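Side-chain contacts in periplasmic oligopeptide-binding protein (Burkholderia pseudomallei, PDB 3ZS6), which probably binds oligopeptides in the periplasm and hands them to an ABC transporter for uptake into the cell: residues 37-42 with 64-69; 102-107 with 146-151; 283-288 with 373-378; 302-307 with 321-326. All coordinates share one frame; numbering follows the deposited sequence. Where two conformers were deposited one is given.

From the N terminus, interaction 1 comes first: it closes a short loop holding strand 48-60 and ties the residue leading into edge strand 40-42 to strand 63-68. Interaction 2 follows in series, closing a 38-residue loop between the segment after helix 82-93 and the end of helix 145-148. It touches interaction 1 directly, Thr-149 packing on Leu-39 and Ala-40. On the opposite side of the chain's centre from interactions 1 and 2, interaction 3 closes a much longer loop between helices 276-285 and 359-376. Interaction 4 lies within that span, closing 13 residues without helix or strand, and meets interaction 3 through Arg-288 and Trp-322. No two loops cross; the contacts form two touching pairs.

Interaction 1: 37-42 with 64-69; sequences EGLARI and WIFKLR
Within residues 37-42 it is Leu-39 that reaches across to Phe-66 and Leu-68. Just before it, Glu-37 is anchored elsewhere, its carboxylate hydrogen-bonded to Tyr-200 and Trp-201, and Gly-38 pairs by backbone bond with Val-52. Leu-39 itself has backbone bonds to Gly-51 and Ala-53 of strand 48-60, the strand lying between the two segments, and its side chain reaches past that strand to Phe-66 and Leu-68.

The branch of Leu-39 does two jobs. With CG anti to the carbonyl carbon (chi1 -64°), CD1 sits squarely over one face of the Phe-66 ring, 3.7 Å from the ring centroid and only 5° off the normal. This is a CH-pi contact in which the methyl is almost equally far from all six ring carbons. Leu-39 CB adds a looser touch, 4.0 Å from Phe-66 CD2. The second methyl turns to the other neighbour: Leu-39 CD2 meets Leu-68 CD2 at 3.6 Å. Further on, Ala-40 packs on Trp-56, whose ring also meets that of Phe-66, and Arg-41 forms a salt bridge with Asp-501.

Charge stays at the margin. Glu-37 OE1 and Arg-69 NE are 5.2 Å apart, opposite in sign but not in contact, with Trp-201 serving both: it is hydrogen-bonded to Glu-37 and lies in a cation-pi contact with Arg-69. The meeting of Leu-39, Phe-66 and Leu-68 is buried and wholly apolar, so what joins the residue leading into edge strand 40-42 to strand 63-68, two strands in on the antiparallel sheet, is dispersion and a methyl centred on an aromatic face.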
loop_
_atom_site.group_PDB
_atom_site.type_symbol
_atom_site.label_atom_id
_atom_site.label_comp_id
_atom_site.label_asym_id
_atom_site.label_seq_id
_atom_site.Cartn_x
_atom_site.Cartn_y
_atom_site.Cartn_z
ATOM N N GLU A 37 7.202 13.023 -9.840
ATOM C CA GLU A 37 7.416 12.001 -10.857
ATOM C C GLU A 37 8.752 11.321 -10.645
ATOM O O GLU A 37 9.783 11.987 -10.559
ATOM C CB GLU A 37 7.403 12.632 -12.252
ATOM C CG GLU A 37 7.618 11.624 -13.387
ATOM C CD GLU A 37 7.669 12.297 -14.742
ATOM O OE1 GLU A 37 8.517 13.200 -14.929
ATOM O OE2 GLU A 37 6.848 11.936 -15.611
ATOM N N GLY A 38 8.734 9.995 -10.565
ATOM C CA GLY A 38 9.949 9.225 -10.373
ATOM C C GLY A 38 10.600 8.863 -11.697
ATOM O O GLY A 38 10.221 9.393 -12.746
ATOM N N LEU A 39 11.574 7.955 -11.650
ATOM C CA LEU A 39 12.229 7.464 -12.867
ATOM C C LEU A 39 11.200 6.921 -13.861
ATOM O O LEU A 39 11.285 7.172 -15.073
ATOM C CB LEU A 39 13.261 6.383 -12.518
ATOM C CG LEU A 39 14.448 6.861 -11.664
ATOM C CD1 LEU A 39 15.323 5.698 -11.146
ATOM C CD2 LEU A 39 15.299 7.877 -12.430
ATOM N N ALA A 40 10.228 6.186 -13.326
ATOM C CA ALA A 40 9.152 5.599 -14.112
ATOM C C ALA A 40 7.788 5.969 -13.518
ATOM O O ALA A 40 7.711 6.501 -12.408
ATOM C CB ALA A 40 9.314 4.083 -14.163
ATOM N N ARG A 41 6.721 5.681 -14.264
ATOM C CA ARG A 41 5.350 5.856 -13.781
ATOM C C ARG A 41 4.547 4.584 -14.045
ATOM O O ARG A 41 4.901 3.792 -14.921
ATOM C CB ARG A 41 4.634 7.006 -14.519
ATOM C CG ARG A 41 5.231 8.390 -14.379
ATOM C CD ARG A 41 4.198 9.463 -14.779
ATOM N NE ARG A 41 3.577 9.182 -16.076
ATOM C CZ ARG A 41 2.297 8.852 -16.252
ATOM N NH1 ARG A 41 1.472 8.762 -15.213
ATOM N NH2 ARG A 41 1.838 8.616 -17.479
ATOM N N ILE A 42 3.454 4.407 -13.311
ATOM C CA ILE A 42 2.458 3.389 -13.653
ATOM C C ILE A 42 1.294 4.090 -14.321
ATOM O O ILE A 42 0.692 4.984 -13.721
ATOM C CB ILE A 42 1.915 2.660 -12.417
ATOM C CG1 ILE A 42 3.063 2.052 -11.604
ATOM C CG2 ILE A 42 0.873 1.595 -12.838
ATOM C CD1 ILE A 42 3.978 1.106 -12.419
ATOM N N TRP A 64 21.290 -1.667 -13.002
ATOM C CA TRP A 64 20.351 -0.989 -13.899
ATOM C C TRP A 64 20.864 0.399 -14.291
ATOM O O TRP A 64 21.439 1.118 -13.472
ATOM C CB TRP A 64 18.976 -0.839 -13.233
ATOM C CG TRP A 64 18.207 -2.122 -13.081
ATOM C CD1 TRP A 64 18.298 -3.020 -12.050
ATOM C CD2 TRP A 64 17.224 -2.644 -13.984
ATOM N NE1 TRP A 64 17.436 -4.071 -12.265
ATOM C CE2 TRP A 64 16.762 -3.863 -13.440
ATOM C CE3 TRP A 64 16.693 -2.202 -15.205
ATOM C CZ2 TRP A 64 15.798 -4.647 -14.074
ATOM C CZ3 TRP A 64 15.732 -2.975 -15.831
ATOM C CH2 TRP A 64 15.291 -4.185 -15.263
ATOM N N ILE A 65 20.645 0.777 -15.546
ATOM C CA ILE A 65 20.995 2.111 -16.021
ATOM C C ILE A 65 19.715 2.845 -16.416
ATOM O O ILE A 65 18.896 2.307 -17.156
ATOM C CB ILE A 65 21.934 2.048 -17.251
ATOM C CG1 ILE A 65 23.263 1.388 -16.886
ATOM C CG2 ILE A 65 22.186 3.444 -17.816
ATOM C CD1 ILE A 65 24.144 2.242 -16.013
ATOM N N PHE A 66 19.544 4.064 -15.911
ATOM C CA PHE A 66 18.407 4.904 -16.282
ATOM C C PHE A 66 18.913 6.138 -17.019
ATOM O O PHE A 66 19.766 6.874 -16.516
ATOM C CB PHE A 66 17.599 5.334 -15.041
ATOM C CG PHE A 66 16.897 4.194 -14.341
ATOM C CD1 PHE A 66 17.561 3.431 -13.391
ATOM C CD2 PHE A 66 15.579 3.889 -14.632
ATOM C CE1 PHE A 66 16.921 2.389 -12.739
ATOM C CE2 PHE A 66 14.929 2.843 -13.986
ATOM C CZ PHE A 66 15.605 2.090 -13.038
ATOM N N LYS A 67 18.398 6.356 -18.220
ATOM C CA LYS A 67 18.751 7.543 -18.988
ATOM C C LYS A 67 17.655 8.572 -18.813
ATOM O O LYS A 67 16.508 8.344 -19.204
ATOM C CB LYS A 67 18.936 7.205 -20.471
ATOM C CG LYS A 67 20.256 6.529 -20.793
ATOM C CD LYS A 67 21.455 7.418 -20.453
ATOM C CE LYS A 67 21.545 8.648 -21.354
ATOM N NZ LYS A 67 20.448 9.634 -21.105
ATOM N N LEU A 68 18.002 9.698 -18.204
ATOM C CA LEU A 68 17.016 10.735 -17.929
ATOM C C LEU A 68 16.797 11.635 -19.147
ATOM O O LEU A 68 17.720 11.884 -19.930
ATOM C CB LEU A 68 17.438 11.578 -16.726
ATOM C CG LEU A 68 17.901 10.844 -15.469
ATOM C CD1 LEU A 68 18.074 11.840 -14.335
ATOM C CD2 LEU A 68 16.920 9.730 -15.071
ATOM N N ARG A 69 15.568 12.108 -19.318
ATOM C CA ARG A 69 15.306 13.122 -20.329
ATOM C C ARG A 69 15.957 14.408 -19.842
ATOM O O ARG A 69 16.224 14.568 -18.646
ATOM C CB ARG A 69 13.803 13.315 -20.543
ATOM C CG ARG A 69 13.084 13.960 -19.375
ATOM C CD ARG A 69 11.569 13.912 -19.558
ATOM N NE ARG A 69 11.056 12.547 -19.475
ATOM C CZ ARG A 69 10.789 11.775 -20.523
ATOM N NH1 ARG A 69 10.980 12.222 -21.768
ATOM N NH2 ARG A 69 10.334 10.547 -20.324
#

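Interaction 2: 102-107 with 146-151; sequences TILVEF and PELTAM
Leu-148 pushes its CD2 methyl against Phe-107, 3.6 Å from CD2 of that ring and almost as near to its CE2. The two side chains cross at about a right angle, the methyl coming in obliquely to the ring. Leu-148 also meets Leu-104: Leu-104 CD2 lies 4.1 Å from Leu-148 CG, a looser fit. The same CD2 methyl of Leu-148 also comes within 3.9 Å of the carbonyl oxygen Leu-104 O.

Leu-104, with CG anti to the carbonyl carbon (chi1 -76°), divides its branch between two partners. While CD2 faces Leu-148, Leu-104 CD1 rests on Met-151 CB at 3.6 Å. Met-151 thus contributes mainly CB; the residue was modelled in two conformers.

A type I turn from Leu-148 to Met-151, closed by Met-151 N to Leu-148 O at 3.1 Å, brings both residues to bear on Leu-104. Just behind it Thr-149 OG1 donates to Pro-146 O at 2.7 Å, turning the hydroxyl back onto that preceding carbonyl.

The neighbours place the contact between sheet and loops. Thr-149 and Ala-150 pack on strand 40-42, Pro-146 on Trp-56 of strand 48-60, and Glu-147 on Val-48 of the same strand while it accepts from the backbone N of Asn-411. From 102-107, Glu-106 packs on helix 111-115 and forms a salt bridge with Arg-421.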
loop_
_atom_site.group_PDB
_atom_site.type_symbol
_atom_site.label_atom_id
_atom_site.label_comp_id
_atom_site.label_asym_id
_atom_site.label_seq_id
_atom_site.Cartn_x
_atom_site.Cartn_y
_atom_site.Cartn_z
ATOM N N THR A 102 11.527 2.537 4.327
ATOM C CA THR A 102 12.842 2.181 3.796
ATOM C C THR A 102 12.815 0.899 2.953
ATOM O O THR A 102 13.785 0.575 2.272
ATOM C CB THR A 102 13.883 2.032 4.925
ATOM O OG1 THR A 102 13.403 1.097 5.894
ATOM C CG2 THR A 102 14.140 3.380 5.610
ATOM N N ILE A 103 11.703 0.170 2.996
ATOM C CA ILE A 103 11.617 -1.112 2.294
ATOM C C ILE A 103 11.922 -1.003 0.795
ATOM O O ILE A 103 12.552 -1.893 0.225
ATOM C CB ILE A 103 10.246 -1.801 2.498
ATOM C CG1 ILE A 103 9.107 -0.868 2.068
ATOM C CG2 ILE A 103 10.080 -2.242 3.966
ATOM C CD1 ILE A 103 7.728 -1.509 2.095
ATOM N N LEU A 104 11.485 0.081 0.157
ATOM C CA LEU A 104 11.684 0.224 -1.287
ATOM C C LEU A 104 13.144 0.437 -1.688
ATOM O O LEU A 104 13.572 -0.022 -2.745
ATOM C CB LEU A 104 10.814 1.352 -1.869
ATOM C CG LEU A 104 9.331 1.010 -2.025
ATOM C CD1 LEU A 104 8.578 2.138 -2.731
ATOM C CD2 LEU A 104 9.165 -0.298 -2.768
ATOM N N VAL A 105 13.909 1.123 -0.846
ATOM C CA VAL A 105 15.310 1.372 -1.160
ATOM C C VAL A 105 16.175 0.210 -0.675
ATOM O O VAL A 105 17.363 0.123 -0.975
ATOM C CB VAL A 105 15.796 2.704 -0.553
ATOM C CG1 VAL A 105 16.066 2.539 0.941
ATOM C CG2 VAL A 105 17.037 3.202 -1.286
ATOM N N GLU A 106 15.554 -0.709 0.050
ATOM C CA GLU A 106 16.282 -1.815 0.659
ATOM C C GLU A 106 16.950 -2.729 -0.371
ATOM O O GLU A 106 17.941 -3.393 -0.059
ATOM C CB GLU A 106 15.351 -2.622 1.567
ATOM C CG GLU A 106 15.983 -3.104 2.855
ATOM C CD GLU A 106 14.964 -3.731 3.793
ATOM O OE1 GLU A 106 14.121 -2.987 4.338
ATOM O OE2 GLU A 106 14.999 -4.966 3.977
ATOM N N PHE A 107 16.422 -2.764 -1.593
ATOM C CA PHE A 107 17.012 -3.609 -2.636
ATOM C C PHE A 107 18.329 -3.020 -3.142
ATOM O O PHE A 107 19.145 -3.722 -3.742
ATOM C CB PHE A 107 16.057 -3.795 -3.822
ATOM C CG PHE A 107 14.804 -4.558 -3.495
ATOM C CD1 PHE A 107 14.485 -4.883 -2.187
ATOM C CD2 PHE A 107 13.943 -4.955 -4.508
ATOM C CE1 PHE A 107 13.325 -5.585 -1.893
ATOM C CE2 PHE A 107 12.785 -5.659 -4.222
ATOM C CZ PHE A 107 12.476 -5.974 -2.913
ATOM N N PRO A 146 12.465 -1.621 -12.234
ATOM C CA PRO A 146 11.859 -0.341 -12.620
ATOM C C PRO A 146 10.459 -0.100 -12.033
ATOM O O PRO A 146 10.110 1.059 -11.815
ATOM C CB PRO A 146 11.830 -0.414 -14.156
ATOM C CG PRO A 146 12.996 -1.313 -14.498
ATOM C CD PRO A 146 13.006 -2.358 -13.392
ATOM N N GLU A 147 9.686 -1.155 -11.775
ATOM C CA GLU A 147 8.373 -1.007 -11.137
ATOM C C GLU A 147 8.449 -0.263 -9.809
ATOM O O GLU A 147 7.579 0.555 -9.496
ATOM C CB GLU A 147 7.716 -2.371 -10.891
ATOM C CG GLU A 147 7.044 -2.973 -12.101
ATOM C CD GLU A 147 6.342 -4.284 -11.785
ATOM O OE1 GLU A 147 5.272 -4.259 -11.133
ATOM O OE2 GLU A 147 6.856 -5.338 -12.204
ATOM N N LEU A 148 9.478 -0.571 -9.020
ATOM C CA LEU A 148 9.637 0.043 -7.708
ATOM C C LEU A 148 9.829 1.553 -7.801
ATOM O O LEU A 148 9.324 2.300 -6.961
ATOM C CB LEU A 148 10.811 -0.590 -6.940
ATOM C CG LEU A 148 10.530 -1.924 -6.230
ATOM C CD1 LEU A 148 10.266 -3.036 -7.233
ATOM C CD2 LEU A 148 11.682 -2.301 -5.302
ATOM N N THR A 149 10.573 1.992 -8.818
ATOM C CA THR A 149 10.917 3.401 -8.982
ATOM C C THR A 149 9.701 4.248 -9.362
ATOM O O THR A 149 9.780 5.475 -9.389
ATOM C CB THR A 149 12.017 3.596 -10.067
ATOM O OG1 THR A 149 11.444 3.413 -11.370
ATOM C CG2 THR A 149 13.149 2.597 -9.874
ATOM N N ALA A 150 8.576 3.600 -9.658
ATOM C CA ALA A 150 7.347 4.329 -9.971
ATOM C C ALA A 150 6.539 4.722 -8.723
ATOM O O ALA A 150 5.544 5.439 -8.826
ATOM C CB ALA A 150 6.473 3.528 -10.950
ATOM N N MET A 151 6.957 4.269 -7.544
ATOM C CA MET A 151 6.246 4.563 -6.296
ATOM C C MET A 151 6.702 5.881 -5.659
ATOM O O MET A 151 7.825 6.329 -5.883
ATOM C CB MET A 151 6.428 3.409 -5.301
ATOM C CG MET A 151 5.658 2.132 -5.660
ATOM S SD MET A 151 3.860 2.383 -5.794
ATOM C CE MET A 151 3.662 2.631 -7.547
#

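Interaction 3: 283-288 with 373-378; sequences AMVLDR and RTKLGV
Lys-375 leaves its helix with CG anti to the carbonyl carbon (chi1 -66°) and runs fully extended from there, while Val-285 turns CG1 anti to its backbone N (chi1 156°). The two side chains therefore slide past each other in opposite directions, with Val-285 CG1 against the lysine methylenes. That packing is tighter than usual, and its exact spacing is doubtful. The other methyl, Val-285 CG2, meets Leu-376 tip to tip, 3.8 Å from Leu-376 CD2.

The join is between the C-terminal ends of two helices, 276-285 and 359-376; the second gives way at Gly-377, which has positive phi. At the first, Lys-375 NZ donates to Val-285 O at 3.0 Å, coming in nearly straight along the carbonyl bond. Its ammonium also forms a salt bridge with Glu-371, and Glu-371 in turn accepts from the backbone N of Asp-287. A water spans the remaining gap, accepting from Lys-375 NZ at 3.0 Å and donating to Asp-287 OD2 at 2.7 Å. Asp-287 OD1 meanwhile caps the next helix at Ile-290 N, and Arg-288 grips Ala-283 O with both terminal nitrogens, the shorter bond being Arg-288 NH2 to Ala-283 O at 2.8 Å.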
loop_
_atom_site.group_PDB
_atom_site.type_symbol
_atom_site.label_atom_id
_atom_site.label_comp_id
_atom_site.label_asym_id
_atom_site.label_seq_id
_atom_site.Cartn_x
_atom_site.Cartn_y
_atom_site.Cartn_z
ATOM N N ALA A 283 -7.755 -16.948 14.287
ATOM C CA ALA A 283 -7.879 -16.987 12.833
ATOM C C ALA A 283 -8.884 -18.022 12.329
ATOM O O ALA A 283 -9.669 -17.747 11.421
ATOM C CB ALA A 283 -6.516 -17.228 12.191
ATOM N N MET A 284 -8.853 -19.214 12.910
ATOM C CA MET A 284 -9.579 -20.340 12.333
ATOM C C MET A 284 -11.074 -20.311 12.625
ATOM O O MET A 284 -11.850 -20.992 11.967
ATOM C CB MET A 284 -8.969 -21.676 12.787
ATOM C CG MET A 284 -9.203 -22.019 14.238
ATOM S SD MET A 284 -8.281 -23.496 14.733
ATOM C CE MET A 284 -8.750 -24.652 13.451
ATOM N N VAL A 285 -11.483 -19.515 13.603
ATOM C CA VAL A 285 -12.899 -19.446 13.956
ATOM C C VAL A 285 -13.724 -18.467 13.091
ATOM O O VAL A 285 -14.940 -18.629 12.950
ATOM C CB VAL A 285 -13.062 -19.136 15.456
ATOM C CG1 VAL A 285 -14.391 -18.489 15.734
ATOM C CG2 VAL A 285 -12.880 -20.423 16.280
ATOM N N LEU A 286 -13.067 -17.469 12.502
ATOM C CA LEU A 286 -13.767 -16.481 11.676
ATOM C C LEU A 286 -14.282 -17.077 10.360
ATOM O O LEU A 286 -13.526 -17.677 9.600
ATOM C CB LEU A 286 -12.863 -15.279 11.370
ATOM C CG LEU A 286 -12.213 -14.515 12.523
ATOM C CD1 LEU A 286 -11.153 -13.557 11.972
ATOM C CD2 LEU A 286 -13.243 -13.763 13.365
ATOM N N ASP A 287 -15.569 -16.888 10.092
ATOM C CA ASP A 287 -16.192 -17.400 8.873
ATOM C C ASP A 287 -16.090 -16.357 7.754
ATOM O O ASP A 287 -16.918 -15.444 7.667
ATOM C CB ASP A 287 -17.657 -17.740 9.156
ATOM C CG ASP A 287 -18.275 -18.619 8.086
ATOM O OD1 ASP A 287 -17.874 -18.506 6.907
ATOM O OD2 ASP A 287 -19.173 -19.420 8.432
ATOM N N ARG A 288 -15.074 -16.499 6.905
ATOM C CA ARG A 288 -14.789 -15.521 5.858
ATOM C C ARG A 288 -15.777 -15.632 4.695
ATOM O O ARG A 288 -15.910 -14.712 3.881
ATOM C CB ARG A 288 -13.355 -15.689 5.354
ATOM C CG ARG A 288 -12.279 -15.498 6.433
ATOM C CD ARG A 288 -10.968 -16.164 6.007
ATOM N NE ARG A 288 -9.918 -15.995 7.002
ATOM C CZ ARG A 288 -9.923 -16.588 8.195
ATOM N NH1 ARG A 288 -10.940 -17.378 8.550
ATOM N NH2 ARG A 288 -8.920 -16.373 9.047
ATOM N N ARG A 373 -16.562 -13.868 20.402
ATOM C CA ARG A 373 -17.335 -14.028 21.624
ATOM C C ARG A 373 -18.067 -15.359 21.606
ATOM O O ARG A 373 -17.852 -16.214 22.468
ATOM C CB ARG A 373 -18.348 -12.896 21.801
ATOM C CG ARG A 373 -19.495 -13.269 22.739
ATOM C CD ARG A 373 -20.428 -12.093 23.028
ATOM N NE ARG A 373 -20.956 -11.479 21.814
ATOM C CZ ARG A 373 -22.096 -11.827 21.228
ATOM N NH1 ARG A 373 -22.845 -12.793 21.743
ATOM N NH2 ARG A 373 -22.485 -11.206 20.124
ATOM N N THR A 374 -18.921 -15.536 20.605
ATOM C CA THR A 374 -19.814 -16.689 20.575
ATOM C C THR A 374 -19.094 -18.019 20.357
ATOM O O THR A 374 -19.573 -19.062 20.798
ATOM C CB THR A 374 -20.908 -16.525 19.501
ATOM O OG1 THR A 374 -20.293 -16.447 18.210
ATOM C CG2 THR A 374 -21.709 -15.259 19.747
ATOM N N LYS A 375 -17.947 -17.992 19.685
ATOM C CA LYS A 375 -17.257 -19.242 19.373
ATOM C C LYS A 375 -16.118 -19.583 20.330
ATOM O O LYS A 375 -15.791 -20.753 20.514
ATOM C CB LYS A 375 -16.763 -19.267 17.926
ATOM C CG LYS A 375 -17.888 -19.265 16.895
ATOM C CD LYS A 375 -17.341 -19.290 15.474
ATOM C CE LYS A 375 -18.454 -19.150 14.440
ATOM N NZ LYS A 375 -17.907 -18.983 13.058
ATOM N N LEU A 376 -15.519 -18.574 20.946
ATOM C CA LEU A 376 -14.355 -18.817 21.789
ATOM C C LEU A 376 -14.506 -18.211 23.175
ATOM O O LEU A 376 -13.702 -18.483 24.066
ATOM C CB LEU A 376 -13.097 -18.251 21.123
ATOM C CG LEU A 376 -12.612 -18.898 19.823
ATOM C CD1 LEU A 376 -11.431 -18.112 19.272
ATOM C CD2 LEU A 376 -12.226 -20.359 20.053
ATOM N N GLY A 377 -15.524 -17.378 23.353
ATOM C CA GLY A 377 -15.683 -16.656 24.602
ATOM C C GLY A 377 -14.574 -15.633 24.783
ATOM O O GLY A 377 -14.240 -15.247 25.905
ATOM N N VAL A 378 -13.982 -15.211 23.670
ATOM C CA VAL A 378 -12.968 -14.161 23.683
ATOM C C VAL A 378 -13.620 -12.798 23.495
ATOM O O VAL A 378 -14.447 -12.619 22.600
ATOM C CB VAL A 378 -11.913 -14.388 22.575
ATOM C CG1 VAL A 378 -11.057 -13.146 22.383
ATOM C CG2 VAL A 378 -11.047 -15.591 22.913
HETATM O O HOH W 1 -19.992 -19.489 10.967
#

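Interaction 4: 302-307 with 321-326; sequences PMYGLM and DWASWP
Trp-325 NE1 donates to Asp-321 OD1 at 2.9 Å, a bent bond beside the 3-10 turn whose Trp-322 and Ala-323 meet Tyr-304. The N-H...O angle is 131°, and the indole nitrogen meets the carboxylate from above its plane. Trp-325 is folded back over the turn, with Trp-322 CA beneath the centre of its ring, and the backbone bond from Trp-325 N to Trp-322 O, 3.0 Å long, closes the turn.

Across the contact Tyr-304 is touched in two ways. Ala-323 CB lies over one face of its ring, 4.1 Å from the centroid and displaced toward the hydroxyl end, where Tyr-304 CZ is 3.8 Å away: a CH-pi contact. Trp-322 comes instead at the edge. Its six-membered ring and the tyrosine ring form an offset edge-to-face pair, planes at 82° and centroids 5.5 Å apart, with the edge of Tyr-304 toward the face of Trp-322. The closest carbons are Tyr-304 CD1 and Trp-322 CH2 at 3.7 Å. Trp-322 reaches there with CG between the backbone N and the carbonyl carbon (chi1 50°), which swings the far end of the indole toward the tyrosine. Its NE1, at the other end of the ring system, bonds Tyr-467 OH.

Arg-288, at the start of helix 288-296, packs against both aromatic rings. Met-303 pairs by backbone bonds with Leu-472 of strand 470-480, while Pro-326 is the N-cap residue of helix 327-340; the contact joins the loop just after the strand-paired Met-303 to the short 3-10 turn 321-323 that precedes that helix.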
loop_
_atom_site.group_PDB
_atom_site.type_symbol
_atom_site.label_atom_id
_atom_site.label_comp_id
_atom_site.label_asym_id
_atom_site.label_seq_id
_atom_site.Cartn_x
_atom_site.Cartn_y
_atom_site.Cartn_z
ATOM N N PRO A 302 -12.425 -14.781 0.124
ATOM C CA PRO A 302 -11.787 -15.203 1.379
ATOM C C PRO A 302 -10.289 -15.448 1.212
ATOM O O PRO A 302 -9.861 -16.003 0.199
ATOM C CB PRO A 302 -12.529 -16.499 1.726
ATOM C CG PRO A 302 -13.908 -16.286 1.146
ATOM C CD PRO A 302 -13.645 -15.557 -0.164
ATOM N N MET A 303 -9.497 -14.993 2.180
ATOM C CA MET A 303 -8.051 -15.217 2.155
ATOM C C MET A 303 -7.546 -15.736 3.500
ATOM O O MET A 303 -8.085 -15.383 4.552
ATOM C CB MET A 303 -7.292 -13.944 1.761
ATOM C CG MET A 303 -7.350 -13.623 0.272
ATOM S SD MET A 303 -6.337 -12.203 -0.217
ATOM C CE MET A 303 -4.669 -12.819 0.070
ATOM N N TYR A 304 -6.496 -16.554 3.451
ATOM C CA TYR A 304 -5.922 -17.175 4.643
ATOM C C TYR A 304 -4.451 -16.810 4.823
ATOM O O TYR A 304 -3.877 -17.021 5.890
ATOM C CB TYR A 304 -6.095 -18.699 4.569
ATOM C CG TYR A 304 -7.543 -19.062 4.386
ATOM C CD1 TYR A 304 -8.391 -19.156 5.480
ATOM C CD2 TYR A 304 -8.078 -19.249 3.118
ATOM C CE1 TYR A 304 -9.729 -19.461 5.322
ATOM C CE2 TYR A 304 -9.420 -19.555 2.948
ATOM C CZ TYR A 304 -10.235 -19.657 4.055
ATOM O OH TYR A 304 -11.564 -19.944 3.901
ATOM N N GLY A 305 -3.848 -16.276 3.766
ATOM C CA GLY A 305 -2.482 -15.789 3.817
ATOM C C GLY A 305 -2.388 -14.398 3.205
ATOM O O GLY A 305 -3.415 -13.742 2.975
ATOM N N LEU A 306 -1.164 -13.947 2.947
ATOM C CA LEU A 306 -0.920 -12.596 2.433
ATOM C C LEU A 306 -0.972 -12.497 0.908
ATOM O O LEU A 306 -1.290 -11.440 0.369
ATOM C CB LEU A 306 0.434 -12.069 2.929
ATOM C CG LEU A 306 0.624 -11.912 4.443
ATOM C CD1 LEU A 306 2.065 -11.488 4.763
ATOM C CD2 LEU A 306 -0.380 -10.917 5.023
ATOM N N MET A 307 -0.640 -13.587 0.216
ATOM C CA MET A 307 -0.558 -13.569 -1.245
ATOM C C MET A 307 -1.931 -13.706 -1.899
ATOM O O MET A 307 -2.573 -14.749 -1.787
ATOM C CB MET A 307 0.353 -14.697 -1.766
ATOM C CG MET A 307 1.754 -14.736 -1.172
ATOM S SD MET A 307 2.772 -13.322 -1.641
ATOM C CE MET A 307 4.134 -13.529 -0.500
ATOM N N ASP A 321 -5.344 -26.266 6.064
ATOM C CA ASP A 321 -6.122 -27.473 6.271
ATOM C C ASP A 321 -7.560 -27.185 6.695
ATOM O O ASP A 321 -8.508 -27.704 6.111
ATOM C CB ASP A 321 -5.432 -28.295 7.364
ATOM C CG ASP A 321 -5.919 -29.708 7.418
ATOM O OD1 ASP A 321 -6.990 -29.990 6.842
ATOM O OD2 ASP A 321 -5.233 -30.540 8.044
ATOM N N TRP A 322 -7.709 -26.353 7.721
ATOM C CA TRP A 322 -9.001 -26.132 8.360
ATOM C C TRP A 322 -9.990 -25.307 7.529
ATOM O O TRP A 322 -11.165 -25.198 7.883
ATOM C CB TRP A 322 -8.802 -25.504 9.747
ATOM C CG TRP A 322 -7.898 -24.296 9.752
ATOM C CD1 TRP A 322 -6.567 -24.270 10.053
ATOM C CD2 TRP A 322 -8.265 -22.943 9.446
ATOM N NE1 TRP A 322 -6.080 -22.989 9.949
ATOM C CE2 TRP A 322 -7.103 -22.155 9.581
ATOM C CE3 TRP A 322 -9.461 -22.326 9.064
ATOM C CZ2 TRP A 322 -7.103 -20.781 9.355
ATOM C CZ3 TRP A 322 -9.461 -20.960 8.842
ATOM C CH2 TRP A 322 -8.288 -20.202 8.988
ATOM N N ALA A 323 -9.524 -24.733 6.423
ATOM C CA ALA A 323 -10.405 -23.954 5.558
ATOM C C ALA A 323 -11.572 -24.803 5.047
ATOM O O ALA A 323 -12.627 -24.279 4.688
ATOM C CB ALA A 323 -9.628 -23.367 4.392
ATOM N N SER A 324 -11.382 -26.119 5.021
ATOM C CA SER A 324 -12.414 -27.011 4.505
ATOM C C SER A 324 -13.064 -27.845 5.605
ATOM O O SER A 324 -13.758 -28.822 5.325
ATOM C CB SER A 324 -11.837 -27.916 3.414
ATOM O OG SER A 324 -10.722 -28.640 3.901
ATOM N N TRP A 325 -12.845 -27.454 6.856
ATOM C CA TRP A 325 -13.448 -28.146 7.989
ATOM C C TRP A 325 -14.843 -27.617 8.317
ATOM O O TRP A 325 -15.115 -26.431 8.163
ATOM C CB TRP A 325 -12.572 -28.009 9.234
ATOM C CG TRP A 325 -11.226 -28.674 9.145
ATOM C CD1 TRP A 325 -10.737 -29.417 8.108
ATOM C CD2 TRP A 325 -10.198 -28.644 10.139
ATOM N NE1 TRP A 325 -9.465 -29.854 8.399
ATOM C CE2 TRP A 325 -9.111 -29.392 9.640
ATOM C CE3 TRP A 325 -10.091 -28.059 11.405
ATOM C CZ2 TRP A 325 -7.930 -29.572 10.364
ATOM C CZ3 TRP A 325 -8.915 -28.236 12.124
ATOM C CH2 TRP A 325 -7.852 -28.986 11.600
ATOM N N PRO A 326 -15.735 -28.507 8.771
ATOM C CA PRO A 326 -16.993 -28.053 9.364
ATOM C C PRO A 326 -16.687 -27.031 10.448
ATOM O O PRO A 326 -15.696 -27.179 11.166
ATOM C CB PRO A 326 -17.552 -29.326 10.001
ATOM C CG PRO A 326 -17.001 -30.431 9.160
ATOM C CD PRO A 326 -15.645 -29.976 8.698
#